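Local coordinates for mandelate racemase / muconate lactonizing enzyme family protein (Agrobacterium tumefaciens, PDB 4DXK) that is an enolase-superfamily member of the mandelate racemase subgroup, probably a metal-dependent lyase or racemase whose substrate is not established, at residues D212-F217 against Q237-E242. Residues are numbered along the deposited sequence; the frame is centred on the assembly and turned at random. Where two conformers were deposited one is given.
Sequences DIMVEF and QTFWHE. With NA (sodium ion), chain C.
In the conformer described, Met-214 reaches across to Trp-240 and runs over one face of its indole. Its CB starts the contact, 3.7 Å from Trp-240 NE1; CG then lies over the face of the five-membered ring, 3.7 Å from that ring's centroid, a CH-pi contact. The chain bends at chi2 (142°), and SD comes to lie above the six-membered ring, 4.1 Å from its centroid, which makes the pair a Met-aromatic contact; CE ends near Trp-240 CH2 and Phe-239 CD2. The backbones run parallel: Val-215 N donates to Trp-240 O, and Val-215 O accepts a nearly straight bond from Glu-242 N at 2.8 Å. With helix 223-232 between them, strands 212-216 and 240-242 form a beta-alpha-beta unit of the enolase-superfamily barrel. Two of the barrel's metal ligands sit at the C-terminal strand ends: Glu-216 OE2 binds the sodium ion at 2.2 Å and Glu-242 OE2 at 2.3 Å; Glu-268 and two waters are further ligands. Their carboxylate planes, Glu-216 against Glu-242, stand 60° apart. Glu-242 OE1 accepts a bent N-H bond from Trp-240 NE1 at 3.0 Å, on its anti side and somewhat out of the carboxylate plane, and forms a salt bridge with Lys-172, while Glu-216 OE1 takes the N-H of His-218. On the opposite face, with Val-215, the edge of the Phe-217 ring is turned to the face of the His-241 ring in a T-shaped pair, planes at 86°.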
ATOM      1  N   ASP A 212      -1.653  31.689  20.098  1.00 12.68           N
ATOM      2  CA  ASP A 212      -1.735  30.719  19.004  1.00 11.40           C
ATOM      3  C   ASP A 212      -2.195  31.461  17.750  1.00 10.40           C
ATOM      4  O   ASP A 212      -3.137  32.256  17.818  1.00 13.68           O
ATOM      5  CB  ASP A 212      -2.735  29.602  19.323  1.00 12.42           C
ATOM      6  CG  ASP A 212      -2.320  28.753  20.513  1.00 12.23           C
ATOM      7  OD1 ASP A 212      -1.114  28.448  20.645  1.00 17.02           O
ATOM      8  OD2 ASP A 212      -3.216  28.392  21.300  1.00 15.20           O
ATOM      9  N   ILE A 213      -1.530  31.227  16.623  1.00 11.03           N
ATOM     10  CA  ILE A 213      -1.921  31.872  15.380  1.00 12.54           C
ATOM     11  C   ILE A 213      -2.421  30.818  14.406  1.00 11.10           C
ATOM     12  O   ILE A 213      -1.650  29.975  13.924  1.00 12.04           O
ATOM     13  CB  ILE A 213      -0.763  32.649  14.710  1.00 12.00           C
ATOM     14  CG1 ILE A 213      -0.111  33.625  15.693  1.00 13.10           C
ATOM     15  CG2 ILE A 213      -1.273  33.386  13.477  1.00 13.45           C
ATOM     16  CD1 ILE A 213       1.140  34.300  15.138  1.00 15.12           C
ATOM     17  N   MET A 214      -3.718  30.870  14.128  0.53 12.11           N
ATOM     18  CA  MET A 214      -4.340  30.015  13.127  0.53 10.38           C
ATOM     19  C   MET A 214      -4.271  30.707  11.777  0.53 12.48           C
ATOM     20  O   MET A 214      -4.425  31.930  11.698  0.53 11.64           O
ATOM     21  CB  MET A 214      -5.798  29.774  13.492  0.53  8.33           C
ATOM     22  CG  MET A 214      -5.971  28.977  14.764  0.53 10.06           C
ATOM     23  SD  MET A 214      -7.357  29.587  15.715  0.53 13.93           S
ATOM     24  CE  MET A 214      -7.290  28.478  17.123  0.53  8.03           C
ATOM     25  N   VAL A 215      -4.039  29.939  10.715  1.00 10.91           N
ATOM     26  CA  VAL A 215      -3.994  30.509   9.381  1.00 10.64           C
ATOM     27  C   VAL A 215      -5.129  29.938   8.565  1.00  9.89           C
ATOM     28  O   VAL A 215      -5.281  28.715   8.445  1.00 11.45           O
ATOM     29  CB  VAL A 215      -2.676  30.209   8.684  1.00 10.22           C
ATOM     30  CG1 VAL A 215      -2.595  31.004   7.390  1.00 11.73           C
ATOM     31  CG2 VAL A 215      -1.504  30.547   9.594  1.00 13.31           C
ATOM     32  N   GLU A 216      -5.925  30.839   8.020  1.00 10.13           N
ATOM     33  CA  GLU A 216      -7.027  30.508   7.144  1.00 11.40           C
ATOM     34  C   GLU A 216      -6.595  30.757   5.703  1.00  9.70           C
ATOM     35  O   GLU A 216      -6.039  31.817   5.414  1.00 10.95           O
ATOM     36  CB  GLU A 216      -8.181  31.450   7.478  1.00 13.21           C
ATOM     37  CG  GLU A 216      -9.248  31.474   6.450  1.00 16.46           C
ATOM     38  CD  GLU A 216     -10.062  30.229   6.524  1.00 18.44           C
ATOM     39  OE1 GLU A 216      -9.764  29.269   5.781  1.00 15.31           O
ATOM     40  OE2 GLU A 216     -10.975  30.207   7.371  1.00 24.49           O
ATOM     41  N   PHE A 217      -6.856  29.807   4.807  1.00  9.70           N
ATOM     42  CA  PHE A 217      -6.546  29.969   3.383  1.00  9.98           C
ATOM     43  C   PHE A 217      -7.769  29.988   2.476  1.00  9.38           C
ATOM     44  O   PHE A 217      -7.647  30.231   1.276  1.00  9.25           O
ATOM     45  CB  PHE A 217      -5.604  28.863   2.909  1.00  9.66           C
ATOM     46  CG  PHE A 217      -4.244  28.912   3.538  1.00  9.79           C
ATOM     47  CD1 PHE A 217      -3.296  29.830   3.097  1.00  9.47           C
ATOM     48  CD2 PHE A 217      -3.904  28.049   4.577  1.00 10.15           C
ATOM     49  CE1 PHE A 217      -2.035  29.868   3.659  1.00 11.61           C
ATOM     50  CE2 PHE A 217      -2.640  28.094   5.148  1.00 11.31           C
ATOM     51  CZ  PHE A 217      -1.704  29.001   4.681  1.00 10.78           C
ATOM     52  N   GLN A 237       5.696  29.342  13.969  1.00 14.31           N
ATOM     53  CA  GLN A 237       5.010  28.441  14.896  1.00 14.87           C
ATOM     54  C   GLN A 237       3.490  28.545  14.776  1.00 14.46           C
ATOM     55  O   GLN A 237       2.794  28.772  15.763  1.00 14.71           O
ATOM     56  CB  GLN A 237       5.432  28.719  16.344  1.00 16.44           C
ATOM     57  CG  GLN A 237       6.927  28.561  16.600  1.00 22.34           C
ATOM     58  CD  GLN A 237       7.719  29.830  16.331  1.00 30.01           C
ATOM     59  OE1 GLN A 237       7.281  30.939  16.658  1.00 30.56           O
ATOM     60  NE2 GLN A 237       8.894  29.674  15.733  1.00 35.23           N
ATOM     61  N   THR A 238       2.982  28.388  13.559  1.00 11.97           N
ATOM     62  CA  THR A 238       1.547  28.461  13.333  1.00 11.61           C
ATOM     63  C   THR A 238       0.821  27.275  13.975  1.00 11.18           C
ATOM     64  O   THR A 238       1.388  26.194  14.129  1.00 12.45           O
ATOM     65  CB  THR A 238       1.235  28.564  11.841  1.00 11.57           C
ATOM     66  OG1 THR A 238       1.879  27.486  11.150  1.00 11.46           O
ATOM     67  CG2 THR A 238       1.745  29.889  11.293  1.00 13.55           C
ATOM     68  N   PHE A 239      -0.429  27.495  14.360  1.00 10.87           N
ATOM     69  CA  PHE A 239      -1.181  26.506  15.124  1.00 10.22           C
ATOM     70  C   PHE A 239      -1.909  25.510  14.226  1.00  9.86           C
ATOM     71  O   PHE A 239      -1.904  24.306  14.484  1.00 10.79           O
ATOM     72  CB  PHE A 239      -2.176  27.222  16.032  1.00 11.06           C
ATOM     73  CG  PHE A 239      -2.870  26.322  17.009  1.00 11.38           C
ATOM     74  CD1 PHE A 239      -2.175  25.763  18.072  1.00 12.76           C
ATOM     75  CD2 PHE A 239      -4.220  26.034  16.867  1.00 13.09           C
ATOM     76  CE1 PHE A 239      -2.816  24.937  18.989  1.00 12.96           C
ATOM     77  CE2 PHE A 239      -4.870  25.219  17.783  1.00 13.97           C
ATOM     78  CZ  PHE A 239      -4.164  24.662  18.840  1.00 13.36           C
ATOM     79  N   TRP A 240      -2.553  26.021  13.181  1.00  9.07           N
ATOM     80  CA  TRP A 240      -3.164  25.162  12.172  1.00  8.20           C
ATOM     81  C   TRP A 240      -3.206  25.870  10.834  1.00  8.33           C
ATOM     82  O   TRP A 240      -3.128  27.102  10.784  1.00  9.02           O
ATOM     83  CB  TRP A 240      -4.532  24.635  12.627  1.00  9.20           C
ATOM     84  CG  TRP A 240      -5.764  25.520  12.558  1.00  8.79           C
ATOM     85  CD1 TRP A 240      -6.164  26.360  11.544  1.00  9.29           C
ATOM     86  CD2 TRP A 240      -6.814  25.546  13.533  1.00  8.94           C
ATOM     87  NE1 TRP A 240      -7.396  26.912  11.846  1.00 10.11           N
ATOM     88  CE2 TRP A 240      -7.814  26.417  13.056  1.00  9.10           C
ATOM     89  CE3 TRP A 240      -6.998  24.922  14.769  1.00  9.74           C
ATOM     90  CZ2 TRP A 240      -8.978  26.689  13.788  1.00 10.21           C
ATOM     91  CZ3 TRP A 240      -8.162  25.171  15.475  1.00  9.42           C
ATOM     92  CH2 TRP A 240      -9.132  26.050  14.986  1.00 10.13           C
ATOM     93  N   HIS A 241      -3.304  25.091   9.761  1.00  8.58           N
ATOM     94  CA  HIS A 241      -3.419  25.612   8.403  1.00  8.16           C
ATOM     95  C   HIS A 241      -4.744  25.134   7.855  1.00  8.19           C
ATOM     96  O   HIS A 241      -4.917  23.944   7.548  1.00  8.37           O
ATOM     97  CB  HIS A 241      -2.261  25.132   7.526  1.00  9.53           C
ATOM     98  CG  HIS A 241      -0.942  25.735   7.899  1.00  8.11           C
ATOM     99  ND1 HIS A 241       0.242  25.371   7.291  1.00  9.11           N
ATOM    100  CD2 HIS A 241      -0.616  26.677   8.815  1.00  9.32           C
ATOM    101  CE1 HIS A 241       1.239  26.059   7.821  1.00 10.02           C
ATOM    102  NE2 HIS A 241       0.746  26.854   8.754  1.00  9.90           N
ATOM    103  N   GLU A 242      -5.691  26.060   7.768  1.00  8.09           N
ATOM    104  CA  GLU A 242      -7.081  25.727   7.482  1.00  7.95           C
ATOM    105  C   GLU A 242      -7.390  25.865   6.000  1.00  8.11           C
ATOM    106  O   GLU A 242      -7.097  26.897   5.379  1.00  8.97           O
ATOM    107  CB  GLU A 242      -7.990  26.640   8.302  1.00  9.10           C
ATOM    108  CG  GLU A 242      -9.484  26.363   8.158  1.00  9.71           C
ATOM    109  CD  GLU A 242     -10.311  27.193   9.123  1.00 13.74           C
ATOM    110  OE1 GLU A 242      -9.764  27.675  10.136  1.00 11.01           O
ATOM    111  OE2 GLU A 242     -11.519  27.394   8.865  1.00 21.01           O
TER
HETATM  112 NA    NA C 502     -12.728  28.977   7.679  1.00 12.83          NA
HETATM  113  O   HOH W   1       0.596  29.346  17.119  1.00 14.86           O
HETATM  114  O   HOH W   2     -12.067  28.060   5.646  1.00 23.75           O
HETATM  115  O   HOH W   3     -14.009  30.512   6.430  1.00 23.27           O